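Local coordinates for protein predicted metal-dependent hydrolase of the TIM-barrel fold (PDB 2QPX) that is probably a zinc-dependent hydrolase of the amidohydrolase family, built on a TIM barrel with a two-zinc centre, at residues A[272-275]-A[276-279]; A[296-299]-A[300-304]; A[355-358]-A[359-363]; A[231-234]-A[235-238]; A[264-267]-A[268-271]. All coordinates share one frame; numbering follows the deposited sequence. Where two conformers were deposited one is given.

Contact 5 (264-267 with 268-271) is the hub, since it holds the zinc ligand His-264 and leads into helix 269-278, whose residues from 272 on form most of contact 1; their centres are 11 Å apart. Contact 2 lies 10 Å from contact 5, centre to centre, and Glu-303 OE1 reaches His-269 NE2 at 2.7 Å. Contact 4, which follows the zinc ligand His-228 in the chain, joins contact 5 through Met-238 O and Tyr-268 OH, 2.8 Å apart. Contact 3 is remote from the metal centre and touches contact 2 alone, by Ile-359 against Phe-301; its centre is 30 Å from that of contact 4.

Contact 1: A[272-275]-A[276-279]; sequences AGYL and ASVF
Phe-279 folds back on Leu-275 late in helix 269-278. Its CG is anti to its own carbonyl carbon (chi1 -75°), which turns the side chain toward the preceding helical turn. CB lies 3.6 Å from Leu-275 O; CG is a little farther from the same oxygen, and CD2 is again 3.6 Å from Leu-275 O, so the carbonyl oxygen sits at the ring edge, in its plane. Farther out, CE2 meets the methyl Leu-275 CD2 at 3.7 Å, the two side chains running alongside each other. Beyond the contact the ring packs on helix 247-253 and on Ala-234 of the second subunit. The helix is the crossover of a beta-alpha-beta unit of the barrel, strand 260-264, helix 269-278 and strand 282-285, and Ala-272 and Ala-276 turn their methyls to Phe-284 of the last strand. Here Leu-275 O takes two N-H groups: Phe-279 N at 2.9 Å comes nearly along the C=O axis, while Val-278 N at 3.1 Å stands above the carbonyl plane. On another flank Ser-277 OG donates to Tyr-274 O at 2.7 Å, in the carbonyl plane and on a lone pair, returning the hydroxyl to its own helix. Val-278 and Tyr-274 cross obliquely, and CG2 makes a CH-pi contact over one ring face, 4.2 Å from the centroid and 28° off the normal. The phenol oxygen of Tyr-274 continues past this methyl to bond Gly-232 O of the second subunit.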
loop_
_atom_site.group_PDB
_atom_site.type_symbol
_atom_site.label_atom_id
_atom_site.label_comp_id
_atom_site.label_asym_id
_atom_site.label_seq_id
_atom_site.Cartn_x
_atom_site.Cartn_y
_atom_site.Cartn_z
ATOM N N ALA A 272 5.611 1.564 9.160
ATOM C CA ALA A 272 6.742 1.618 10.070
ATOM C C ALA A 272 7.261 3.043 10.231
ATOM O O ALA A 272 7.516 3.462 11.330
ATOM C CB ALA A 272 7.884 0.697 9.570
ATOM N N GLY A 273 7.389 3.789 9.137
ATOM C CA GLY A 273 7.863 5.165 9.201
ATOM C C GLY A 273 6.896 6.078 9.924
ATOM O O GLY A 273 7.312 6.960 10.686
ATOM N N TYR A 274 5.606 5.881 9.684
ATOM C CA TYR A 274 4.563 6.549 10.467
ATOM C C TYR A 274 4.754 6.278 11.961
ATOM O O TYR A 274 4.776 7.220 12.777
ATOM C CB TYR A 274 3.154 6.151 9.982
ATOM C CG TYR A 274 2.119 6.499 11.021
ATOM C CD1 TYR A 274 1.754 7.805 11.240
ATOM C CD2 TYR A 274 1.627 5.512 11.875
ATOM C CE1 TYR A 274 0.889 8.124 12.290
ATOM C CE2 TYR A 274 0.754 5.813 12.894
ATOM C CZ TYR A 274 0.388 7.106 13.095
ATOM O OH TYR A 274 -0.469 7.413 14.132
ATOM N N LEU A 275 4.892 5.005 12.337
ATOM C CA LEU A 275 5.080 4.667 13.739
ATOM C C LEU A 275 6.322 5.351 14.347
ATOM O O LEU A 275 6.272 5.852 15.461
ATOM C CB LEU A 275 5.131 3.167 13.968
ATOM C CG LEU A 275 3.841 2.423 13.693
ATOM C CD1 LEU A 275 4.177 0.923 13.629
ATOM C CD2 LEU A 275 2.803 2.734 14.791
ATOM N N ALA A 276 7.392 5.464 13.563
ATOM C CA ALA A 276 8.607 6.115 14.006
ATOM C C ALA A 276 8.357 7.599 14.296
ATOM O O ALA A 276 8.995 8.169 15.143
ATOM C CB ALA A 276 9.728 5.928 12.988
ATOM N N SER A 277 7.430 8.204 13.574
ATOM C CA SER A 277 7.087 9.610 13.723
ATOM C C SER A 277 6.248 9.932 14.948
ATOM O O SER A 277 6.169 11.099 15.322
ATOM C CB SER A 277 6.393 10.145 12.456
ATOM O OG SER A 277 4.988 9.865 12.390
ATOM N N VAL A 278 5.623 8.922 15.565
ATOM C CA VAL A 278 4.721 9.165 16.714
ATOM C C VAL A 278 5.080 8.395 17.985
ATOM O O VAL A 278 4.527 8.691 19.027
ATOM C CB VAL A 278 3.231 8.987 16.333
ATOM C CG1 VAL A 278 2.774 10.000 15.253
ATOM C CG2 VAL A 278 2.943 7.540 15.873
ATOM N N PHE A 279 5.985 7.417 17.929
ATOM C CA PHE A 279 6.468 6.738 19.123
ATOM C C PHE A 279 7.917 7.068 19.420
ATOM O O PHE A 279 8.726 7.081 18.507
ATOM C CB PHE A 279 6.329 5.188 18.999
ATOM C CG PHE A 279 4.913 4.709 19.150
ATOM C CD1 PHE A 279 4.382 4.503 20.414
ATOM C CD2 PHE A 279 4.103 4.524 18.051
ATOM C CE1 PHE A 279 3.048 4.120 20.570
ATOM C CE2 PHE A 279 2.790 4.110 18.197
ATOM C CZ PHE A 279 2.269 3.913 19.456
#

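Contact 2: A[296-299]-A[300-304]; sequences GASR and VFNEA
Arg-299 and Glu-303 lie alongside each other, one turn apart on helix 297-304, yet they form no salt bridge: Arg-299 NE stays 5.4 Å from Glu-303 OE2, and it is the aliphatic CG of the arginine that comes nearer, 3.9 Å from the same oxygen. Each charge has a mate outside this turn. Arg-299 NH1 pairs with Glu-306 of the third subunit, while Glu-303 OE1 takes the ring N-H of His-269 and also Arg-270 of the third subunit, a second grip that would probably stabilise the carboxylate as an anion. The main-chain acceptors are filled by regular helical bonds: Gly-296 O receives Val-300 N at 2.9 Å, and the carbonyls of Ala-297, Ser-298 and Arg-299 receive the N-H four residues on. A water joins two polar ends, 2.7 Å from Ser-298 OG, in the conformer described, and 2.9 Å from Asn-302 OD1. That amide oxygen is further bonded by His-340. Asn-302 CG, anti to its carbonyl carbon (chi1 -67°), stands over Ser-298 O, 3.1 Å away. Phe-301 points between helix 323-342, where Ala-336 and Leu-337 meet it, and Ile-313 of strand 313-314; Val-300 turns to Tyr-266 and to His-269 at the start of helix 269-278.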
loop_
_atom_site.group_PDB
_atom_site.type_symbol
_atom_site.label_atom_id
_atom_site.label_comp_id
_atom_site.label_asym_id
_atom_site.label_seq_id
_atom_site.Cartn_x
_atom_site.Cartn_y
_atom_site.Cartn_z
ATOM N N GLY A 296 13.333 -2.285 -6.184
ATOM C CA GLY A 296 12.422 -1.507 -5.340
ATOM C C GLY A 296 13.088 -0.677 -4.262
ATOM O O GLY A 296 12.428 0.110 -3.615
ATOM N N ALA A 297 14.395 -0.830 -4.069
ATOM C CA ALA A 297 15.083 -0.193 -2.946
ATOM C C ALA A 297 14.906 1.353 -2.933
ATOM O O ALA A 297 14.645 1.923 -1.894
ATOM C CB ALA A 297 16.591 -0.600 -2.955
ATOM N N SER A 298 15.055 2.032 -4.066
ATOM C CA SER A 298 14.905 3.496 -4.113
ATOM C C SER A 298 13.477 4.007 -3.821
ATOM O O SER A 298 13.272 4.902 -2.978
ATOM C CB SER A 298 15.384 4.021 -5.459
ATOM O OG SER A 298 15.175 5.413 -5.601
ATOM N N ARG A 299 12.484 3.442 -4.493
ATOM C CA ARG A 299 11.097 3.863 -4.239
ATOM C C ARG A 299 10.630 3.465 -2.856
ATOM O O ARG A 299 9.950 4.245 -2.180
ATOM C CB ARG A 299 10.132 3.394 -5.314
ATOM C CG ARG A 299 9.635 2.011 -5.263
ATOM C CD ARG A 299 8.591 1.739 -6.411
ATOM N NE ARG A 299 9.282 1.883 -7.684
ATOM C CZ ARG A 299 9.918 0.920 -8.321
ATOM N NH1 ARG A 299 9.898 -0.347 -7.890
ATOM N NH2 ARG A 299 10.552 1.228 -9.450
ATOM N N VAL A 300 11.040 2.283 -2.389
ATOM C CA VAL A 300 10.744 1.861 -1.011
ATOM C C VAL A 300 11.403 2.752 0.023
ATOM O O VAL A 300 10.750 3.169 0.989
ATOM C CB VAL A 300 11.037 0.351 -0.778
ATOM C CG1 VAL A 300 10.915 -0.011 0.704
ATOM C CG2 VAL A 300 10.049 -0.482 -1.634
ATOM N N PHE A 301 12.666 3.140 -0.188
ATOM C CA PHE A 301 13.291 4.082 0.705
ATOM C C PHE A 301 12.501 5.386 0.746
ATOM O O PHE A 301 12.200 5.938 1.823
ATOM C CB PHE A 301 14.749 4.342 0.307
ATOM C CG PHE A 301 15.434 5.285 1.230
ATOM C CD1 PHE A 301 16.039 4.812 2.391
ATOM C CD2 PHE A 301 15.410 6.639 1.001
ATOM C CE1 PHE A 301 16.604 5.704 3.291
ATOM C CE2 PHE A 301 15.958 7.523 1.908
ATOM C CZ PHE A 301 16.557 7.070 3.030
ATOM N N ASN A 302 12.174 5.915 -0.436
ATOM C CA ASN A 302 11.473 7.171 -0.485
ATOM C C ASN A 302 10.138 7.096 0.249
ATOM O O ASN A 302 9.770 8.003 0.989
ATOM C CB ASN A 302 11.208 7.581 -1.929
ATOM C CG ASN A 302 12.458 7.921 -2.711
ATOM O OD1 ASN A 302 13.515 8.206 -2.137
ATOM N ND2 ASN A 302 12.334 7.907 -4.058
ATOM N N GLU A 303 9.398 6.035 0.007
ATOM C CA GLU A 303 8.092 5.853 0.643
ATOM C C GLU A 303 8.239 5.743 2.172
ATOM O O GLU A 303 7.468 6.341 2.923
ATOM C CB GLU A 303 7.376 4.610 0.100
ATOM C CG GLU A 303 6.881 4.718 -1.334
ATOM C CD GLU A 303 6.485 3.372 -1.941
ATOM O OE1 GLU A 303 6.141 2.434 -1.182
ATOM O OE2 GLU A 303 6.539 3.244 -3.202
ATOM N N ALA A 304 9.275 5.019 2.586
ATOM C CA ALA A 304 9.584 4.766 3.995
ATOM C C ALA A 304 9.832 6.035 4.807
ATOM O O ALA A 304 9.527 6.072 5.993
ATOM C CB ALA A 304 10.802 3.807 4.108
HETATM O O HOH W 1 15.766 6.938 -3.429
#

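Contact 3: A[355-358]-A[359-363]; sequences WINA and ICWQT. With EDO (1,2-ethanediol), chain F.
Asn-357 and Trp-361 are brought together by different first torsions: the asparagine CG lies anti to its carbonyl carbon (chi1 -82°), whereas the tryptophan CG sits between backbone N and carbonyl carbon (chi1 61°), which lays the indole alongside the asparagine. The indole N-H then bonds Asn-357 OD1, NE1 to OD1 being 2.9 Å. The oxygen lies close to the indole plane, but the donor stands above the amide plane rather than on a lone pair, the two flat groups being turned 68° apart. Over one indole face, toward its rim, come Asn-357 O and Gln-362 CB. This carbonyl is doubly held: Trp-361 N at 3.1 Å and Gln-362 N at 2.9 Å reach it from opposite faces of its plane. The second bond spans five residues, as does the one from Thr-363 N to Ala-358 O at 2.9 Å, and together they mark the wider pi-type turn in helix 349-367. Thr-363 OG1 accepts from O2 of a 1,2-ethanediol at 2.7 Å; this molecule, probably from the crystallisation liquor, also rests its C2 3.6 Å from Ala-358 CB and lies beside Gln-362 OE1. Towards the inside of the protein, Ile-356 CG2 is 4.3 Å from Cys-360 SG. Those two residues face Val-12, after helix 6-11, while Ile-359 lies against Phe-333 of helix 323-342 and Ile-313 of strand 313-314, and Trp-355 stacks on Tyr-310.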
loop_
_atom_site.group_PDB
_atom_site.type_symbol
_atom_site.label_atom_id
_atom_site.label_comp_id
_atom_site.label_asym_id
_atom_site.label_seq_id
_atom_site.Cartn_x
_atom_site.Cartn_y
_atom_site.Cartn_z
ATOM N N TRP A 355 22.255 13.456 7.968
ATOM C CA TRP A 355 21.218 12.429 7.912
ATOM C C TRP A 355 21.728 11.125 7.309
ATOM O O TRP A 355 21.439 10.016 7.830
ATOM C CB TRP A 355 20.008 12.973 7.178
ATOM C CG TRP A 355 19.155 13.920 8.004
ATOM C CD1 TRP A 355 19.075 13.976 9.358
ATOM C CD2 TRP A 355 18.199 14.842 7.502
ATOM N NE1 TRP A 355 18.114 14.892 9.740
ATOM C CE2 TRP A 355 17.543 15.419 8.622
ATOM C CE3 TRP A 355 17.797 15.213 6.220
ATOM C CZ2 TRP A 355 16.564 16.387 8.492
ATOM C CZ3 TRP A 355 16.802 16.194 6.099
ATOM C CH2 TRP A 355 16.188 16.732 7.230
ATOM N N ILE A 356 22.528 11.227 6.242
ATOM C CA ILE A 356 23.138 10.029 5.638
ATOM C C ILE A 356 24.034 9.295 6.670
ATOM O O ILE A 356 23.965 8.059 6.811
ATOM C CB ILE A 356 23.893 10.421 4.314
ATOM C CG1 ILE A 356 22.890 10.752 3.218
ATOM C CG2 ILE A 356 24.909 9.301 3.920
ATOM C CD1 ILE A 356 23.472 11.561 2.015
ATOM N N ASN A 357 24.857 10.041 7.401
ATOM C CA ASN A 357 25.674 9.461 8.428
ATOM C C ASN A 357 24.817 8.743 9.519
ATOM O O ASN A 357 25.163 7.656 9.966
ATOM C CB ASN A 357 26.585 10.505 9.076
ATOM C CG ASN A 357 27.848 10.769 8.292
ATOM O OD1 ASN A 357 28.445 9.856 7.736
ATOM N ND2 ASN A 357 28.299 12.036 8.311
ATOM N N ALA A 358 23.735 9.394 9.945
ATOM C CA ALA A 358 22.814 8.848 10.941
ATOM C C ALA A 358 22.326 7.479 10.481
ATOM O O ALA A 358 22.402 6.477 11.200
ATOM C CB ALA A 358 21.644 9.839 11.139
ATOM N N ILE A 359 21.826 7.450 9.253
ATOM C CA ILE A 359 21.179 6.256 8.723
ATOM C C ILE A 359 22.171 5.086 8.541
ATOM O O ILE A 359 21.874 3.939 8.895
ATOM C CB ILE A 359 20.489 6.575 7.406
ATOM C CG1 ILE A 359 19.376 7.633 7.599
ATOM C CG2 ILE A 359 19.918 5.321 6.741
ATOM C CD1 ILE A 359 18.820 8.267 6.290
ATOM N N CYS A 360 23.359 5.394 7.988
ATOM C CA CYS A 360 24.305 4.371 7.626
ATOM C C CYS A 360 25.031 3.722 8.826
ATOM O O CYS A 360 25.343 2.525 8.794
ATOM C CB CYS A 360 25.287 4.938 6.582
ATOM S SG CYS A 360 24.547 5.149 4.984
ATOM N N TRP A 361 25.332 4.513 9.851
ATOM C CA TRP A 361 26.111 4.014 10.958
ATOM C C TRP A 361 25.865 4.683 12.314
ATOM O O TRP A 361 25.998 4.045 13.351
ATOM C CB TRP A 361 27.636 4.083 10.647
ATOM C CG TRP A 361 28.123 5.478 10.397
ATOM C CD1 TRP A 361 28.091 6.160 9.229
ATOM C CD2 TRP A 361 28.666 6.374 11.381
ATOM N NE1 TRP A 361 28.577 7.446 9.413
ATOM C CE2 TRP A 361 28.939 7.593 10.727
ATOM C CE3 TRP A 361 28.939 6.261 12.752
ATOM C CZ2 TRP A 361 29.450 8.702 11.401
ATOM C CZ3 TRP A 361 29.442 7.380 13.428
ATOM C CH2 TRP A 361 29.691 8.568 12.749
ATOM N N GLN A 362 25.601 5.986 12.315
ATOM C CA GLN A 362 25.682 6.715 13.555
ATOM C C GLN A 362 24.512 6.447 14.512
ATOM O O GLN A 362 24.719 6.310 15.721
ATOM C CB GLN A 362 25.851 8.207 13.284
ATOM C CG GLN A 362 26.109 9.042 14.508
ATOM C CD GLN A 362 26.011 10.529 14.210
ATOM O OE1 GLN A 362 25.067 10.995 13.552
ATOM N NE2 GLN A 362 26.954 11.281 14.722
ATOM N N THR A 363 23.305 6.352 13.976
ATOM C CA THR A 363 22.170 6.011 14.847
ATOM C C THR A 363 22.364 4.617 15.462
ATOM O O THR A 363 22.199 4.431 16.660
ATOM C CB THR A 363 20.843 6.134 14.099
ATOM O OG1 THR A 363 20.707 7.466 13.592
ATOM C CG2 THR A 363 19.664 5.771 15.005
HETATM C C1 EDO F . 22.876 10.320 15.935
HETATM O O1 EDO F . 22.713 9.398 17.019
HETATM C C2 EDO F . 22.074 9.818 14.749
HETATM O O2 EDO F . 20.699 9.616 15.187
#

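Contact 4: A[231-234]-A[235-238]; sequences YGDA and DTDM. With EDO (1,2-ethanediol), chain N.
The carboxylate of Asp-233 is approached on both faces: Thr-236 OG1 stands above the plane on one side, donating to Asp-233 OD1 at 3.2 Å, and Asp-235 N lies on the other, giving OD1 a weak bond at 3.0 Å. The segment is a type I beta turn from Asp-233 to Thr-236, and the weak bond back from Asp-235 N adds an Asx turn at its start. The turn is closed in the usual way by Thr-236 N to Asp-233 O at 2.9 Å. Asp-233 CG sits between its backbone N and carbonyl carbon (chi1 70°), which swings the carboxylate forward over the turn and across the threonine at about a right angle. With alanine in place of Asp-233 the Thr-236 hydroxyl and the Asp-235 N-H would probably lose their shared acceptor, and the turn would be less firmly fixed. The loop follows strand 225-229, which carries the zinc ligand His-228, and it lies at a subunit interface: Ala-234 O takes the guanidinium of Arg-247 of the third subunit, on which Asp-237 also packs. At the far end, selenomethionine Met-238 turns back so that its CE, in the conformer described, lies 3.9 Å from Tyr-231 CA. Asp-237 OD2 accepts from O1 of a 1,2-ethanediol, probably from the crystallisation liquor, at 2.9 Å.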
loop_
_atom_site.group_PDB
_atom_site.type_symbol
_atom_site.label_atom_id
_atom_site.label_comp_id
_atom_site.label_asym_id
_atom_site.label_seq_id
_atom_site.Cartn_x
_atom_site.Cartn_y
_atom_site.Cartn_z
ATOM N N TYR A 231 7.834 -9.071 4.937
ATOM C CA TYR A 231 8.503 -10.055 4.043
ATOM C C TYR A 231 9.048 -11.295 4.744
ATOM O O TYR A 231 10.072 -11.251 5.363
ATOM C CB TYR A 231 9.570 -9.316 3.209
ATOM C CG TYR A 231 10.232 -10.036 2.024
ATOM C CD1 TYR A 231 9.807 -11.277 1.565
ATOM C CD2 TYR A 231 11.322 -9.463 1.422
ATOM C CE1 TYR A 231 10.431 -11.903 0.498
ATOM C CE2 TYR A 231 11.978 -10.085 0.369
ATOM C CZ TYR A 231 11.536 -11.304 -0.089
ATOM O OH TYR A 231 12.153 -11.950 -1.161
ATOM N N GLY A 232 8.331 -12.409 4.593
ATOM C CA GLY A 232 8.716 -13.696 5.178
ATOM C C GLY A 232 8.546 -14.841 4.196
ATOM O O GLY A 232 8.335 -14.632 3.011
ATOM N N ASP A 233 8.659 -16.066 4.687
ATOM C CA ASP A 233 8.450 -17.245 3.845
ATOM C C ASP A 233 6.966 -17.640 3.687
ATOM O O ASP A 233 6.073 -16.997 4.235
ATOM C CB ASP A 233 9.323 -18.443 4.328
ATOM C CG ASP A 233 8.881 -19.020 5.650
ATOM O OD1 ASP A 233 7.731 -18.809 6.068
ATOM O OD2 ASP A 233 9.716 -19.718 6.273
ATOM N N ALA A 234 6.698 -18.692 2.912
ATOM C CA ALA A 234 5.311 -19.103 2.588
ATOM C C ALA A 234 4.541 -19.580 3.818
ATOM O O ALA A 234 3.310 -19.623 3.802
ATOM C CB ALA A 234 5.313 -20.213 1.488
ATOM N N ASP A 235 5.266 -19.943 4.870
ATOM C CA ASP A 235 4.620 -20.289 6.156
ATOM C C ASP A 235 4.399 -19.099 7.096
ATOM O O ASP A 235 3.846 -19.286 8.188
ATOM C CB ASP A 235 5.442 -21.364 6.882
ATOM C CG ASP A 235 5.285 -22.752 6.249
ATOM O OD1 ASP A 235 4.202 -23.092 5.704
ATOM O OD2 ASP A 235 6.267 -23.509 6.306
ATOM N N THR A 236 4.854 -17.908 6.706
ATOM C CA THR A 236 4.604 -16.678 7.458
ATOM C C THR A 236 3.245 -16.147 6.979
ATOM O O THR A 236 2.942 -16.115 5.771
ATOM C CB THR A 236 5.677 -15.634 7.196
ATOM O OG1 THR A 236 6.982 -16.134 7.595
ATOM C CG2 THR A 236 5.388 -14.328 7.946
ATOM N N ASP A 237 2.412 -15.708 7.901
ATOM C CA ASP A 237 1.172 -15.066 7.509
ATOM C C ASP A 237 1.452 -13.556 7.409
ATOM O O ASP A 237 1.445 -12.860 8.423
ATOM C CB ASP A 237 0.087 -15.438 8.496
ATOM C CG ASP A 237 -1.257 -14.905 8.109
ATOM O OD1 ASP A 237 -1.323 -14.110 7.141
ATOM O OD2 ASP A 237 -2.240 -15.243 8.837
HETATM N N MSE A 238 1.719 -13.077 6.177
HETATM C CA MSE A 238 2.149 -11.680 5.966
HETATM C C MSE A 238 0.997 -10.745 6.350
HETATM O O MSE A 238 1.239 -9.550 6.660
HETATM C CB MSE A 238 2.674 -11.441 4.505
HETATM C CG MSE A 238 3.060 -9.956 4.113
HETATM SE SE MSE A 238 3.356 -9.561 2.155
HETATM C CE MSE A 238 5.282 -9.910 1.913
HETATM C C1 EDO N . -5.241 -14.307 8.461
HETATM O O1 EDO N . -4.442 -13.380 9.188
HETATM C C2 EDO N . -5.106 -14.023 6.970
HETATM O O2 EDO N . -4.445 -15.090 6.286
#

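Contact 5: A[264-267]-A[268-271]; sequences HCYP and YHRE
Pro-267 and Tyr-268 make the tight part: proline CG stands over the centre of the phenol ring in a CH-pi contact, 4.1 Å from the centroid and 7° off the normal. The cis peptide before Pro-267 bends the chain into a type VIa beta turn from Cys-265 to Tyr-268, closed by Tyr-268 N on Cys-265 O at 2.8 Å, leaving Tyr-268 as N-cap residue. Next to it the rings of Tyr-266 and His-269 meet rim to rim with planes only 6° apart, Tyr-266 CD2 to His-269 CE1 3.8 Å. A phenylalanine in place of Tyr-268 would probably keep the CH-pi contact with Pro-267 but lose the hydroxyl bond to Met-238 O, leaving that carbonyl without its mate. The looser, partly exposed side is bridged by water: one molecule gives protons to Pro-267 O at 2.8 Å and Glu-271 OE1 at 3.1 Å, accepts from Arg-270 N, and lies over one face of the His-269 ring. The segment follows strand 260-264, which brings in the zinc ligand His-264, and opens helix 269-278, against which helix 297-304 lies with Glu-303 touching Arg-270.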
loop_
_atom_site.group_PDB
_atom_site.type_symbol
_atom_site.label_atom_id
_atom_site.label_comp_id
_atom_site.label_asym_id
_atom_site.label_seq_id
_atom_site.Cartn_x
_atom_site.Cartn_y
_atom_site.Cartn_z
ATOM N N HIS A 264 13.052 -4.881 8.177
ATOM C CA HIS A 264 12.549 -5.223 6.812
ATOM C C HIS A 264 11.348 -4.422 6.378
ATOM O O HIS A 264 11.397 -3.685 5.369
ATOM C CB HIS A 264 12.208 -6.717 6.615
ATOM C CG HIS A 264 13.037 -7.626 7.411
ATOM N ND1 HIS A 264 14.414 -7.557 7.444
ATOM C CD2 HIS A 264 12.692 -8.670 8.194
ATOM C CE1 HIS A 264 14.878 -8.492 8.256
ATOM N NE2 HIS A 264 13.851 -9.194 8.715
ATOM N N CYS A 265 10.271 -4.574 7.143
ATOM C CA CYS A 265 9.021 -3.826 7.081
ATOM C C CYS A 265 8.185 -4.050 5.861
ATOM O O CYS A 265 6.978 -4.196 5.964
ATOM C CB CYS A 265 9.273 -2.347 7.297
ATOM S SG CYS A 265 10.017 -1.999 8.902
ATOM N N TYR A 266 8.810 -4.019 4.705
ATOM C CA TYR A 266 8.093 -4.195 3.413
ATOM C C TYR A 266 7.097 -5.352 3.451
ATOM O O TYR A 266 7.474 -6.466 3.871
ATOM C CB TYR A 266 9.129 -4.455 2.342
ATOM C CG TYR A 266 8.596 -4.640 0.915
ATOM C CD1 TYR A 266 8.201 -5.895 0.464
ATOM C CD2 TYR A 266 8.488 -3.578 0.051
ATOM C CE1 TYR A 266 7.696 -6.068 -0.822
ATOM C CE2 TYR A 266 8.027 -3.736 -1.251
ATOM C CZ TYR A 266 7.636 -4.984 -1.677
ATOM O OH TYR A 266 7.183 -5.148 -2.965
ATOM N N PRO A 267 5.849 -5.155 2.953
ATOM C CA PRO A 267 5.312 -3.992 2.249
ATOM C C PRO A 267 4.752 -2.883 3.125
ATOM O O PRO A 267 4.098 -2.005 2.605
ATOM C CB PRO A 267 4.209 -4.621 1.377
ATOM C CG PRO A 267 3.691 -5.612 2.251
ATOM C CD PRO A 267 4.892 -6.257 2.926
ATOM N N TYR A 268 5.040 -2.956 4.437
ATOM C CA TYR A 268 4.461 -2.061 5.449
ATOM C C TYR A 268 5.456 -1.009 5.929
ATOM O O TYR A 268 5.401 -0.528 7.059
ATOM C CB TYR A 268 3.976 -2.876 6.622
ATOM C CG TYR A 268 3.047 -4.009 6.281
ATOM C CD1 TYR A 268 1.763 -3.777 5.845
ATOM C CD2 TYR A 268 3.458 -5.321 6.458
ATOM C CE1 TYR A 268 0.901 -4.821 5.551
ATOM C CE2 TYR A 268 2.583 -6.398 6.169
ATOM C CZ TYR A 268 1.323 -6.125 5.703
ATOM O OH TYR A 268 0.455 -7.166 5.411
ATOM N N HIS A 269 6.359 -0.625 5.042
ATOM C CA HIS A 269 7.347 0.407 5.344
ATOM C C HIS A 269 6.755 1.808 5.566
ATOM O O HIS A 269 7.288 2.538 6.405
ATOM C CB HIS A 269 8.457 0.385 4.290
ATOM C CG HIS A 269 7.940 0.454 2.901
ATOM N ND1 HIS A 269 7.350 -0.624 2.276
ATOM C CD2 HIS A 269 7.795 1.517 2.061
ATOM C CE1 HIS A 269 6.899 -0.230 1.091
ATOM N NE2 HIS A 269 7.180 1.062 0.930
ATOM N N ARG A 270 5.653 2.180 4.915
ATOM C CA ARG A 270 5.016 3.467 5.230
ATOM C C ARG A 270 4.458 3.415 6.657
ATOM O O ARG A 270 4.482 4.375 7.388
ATOM C CB ARG A 270 3.906 3.846 4.239
ATOM C CG ARG A 270 4.399 4.432 2.914
ATOM C CD ARG A 270 3.241 4.816 1.949
ATOM N NE ARG A 270 3.703 5.711 0.858
ATOM C CZ ARG A 270 3.161 5.790 -0.355
ATOM N NH1 ARG A 270 2.210 4.947 -0.741
ATOM N NH2 ARG A 270 3.614 6.682 -1.217
ATOM N N GLU A 271 3.928 2.274 7.039
ATOM C CA GLU A 271 3.366 2.108 8.374
ATOM C C GLU A 271 4.478 2.218 9.409
ATOM O O GLU A 271 4.310 2.887 10.436
ATOM C CB GLU A 271 2.584 0.779 8.492
ATOM C CG GLU A 271 1.258 0.696 7.740
ATOM C CD GLU A 271 1.353 0.437 6.255
ATOM O OE1 GLU A 271 2.437 0.293 5.674
ATOM O OE2 GLU A 271 0.254 0.379 5.642
HETATM O O HOH W 2 3.862 0.742 3.014
#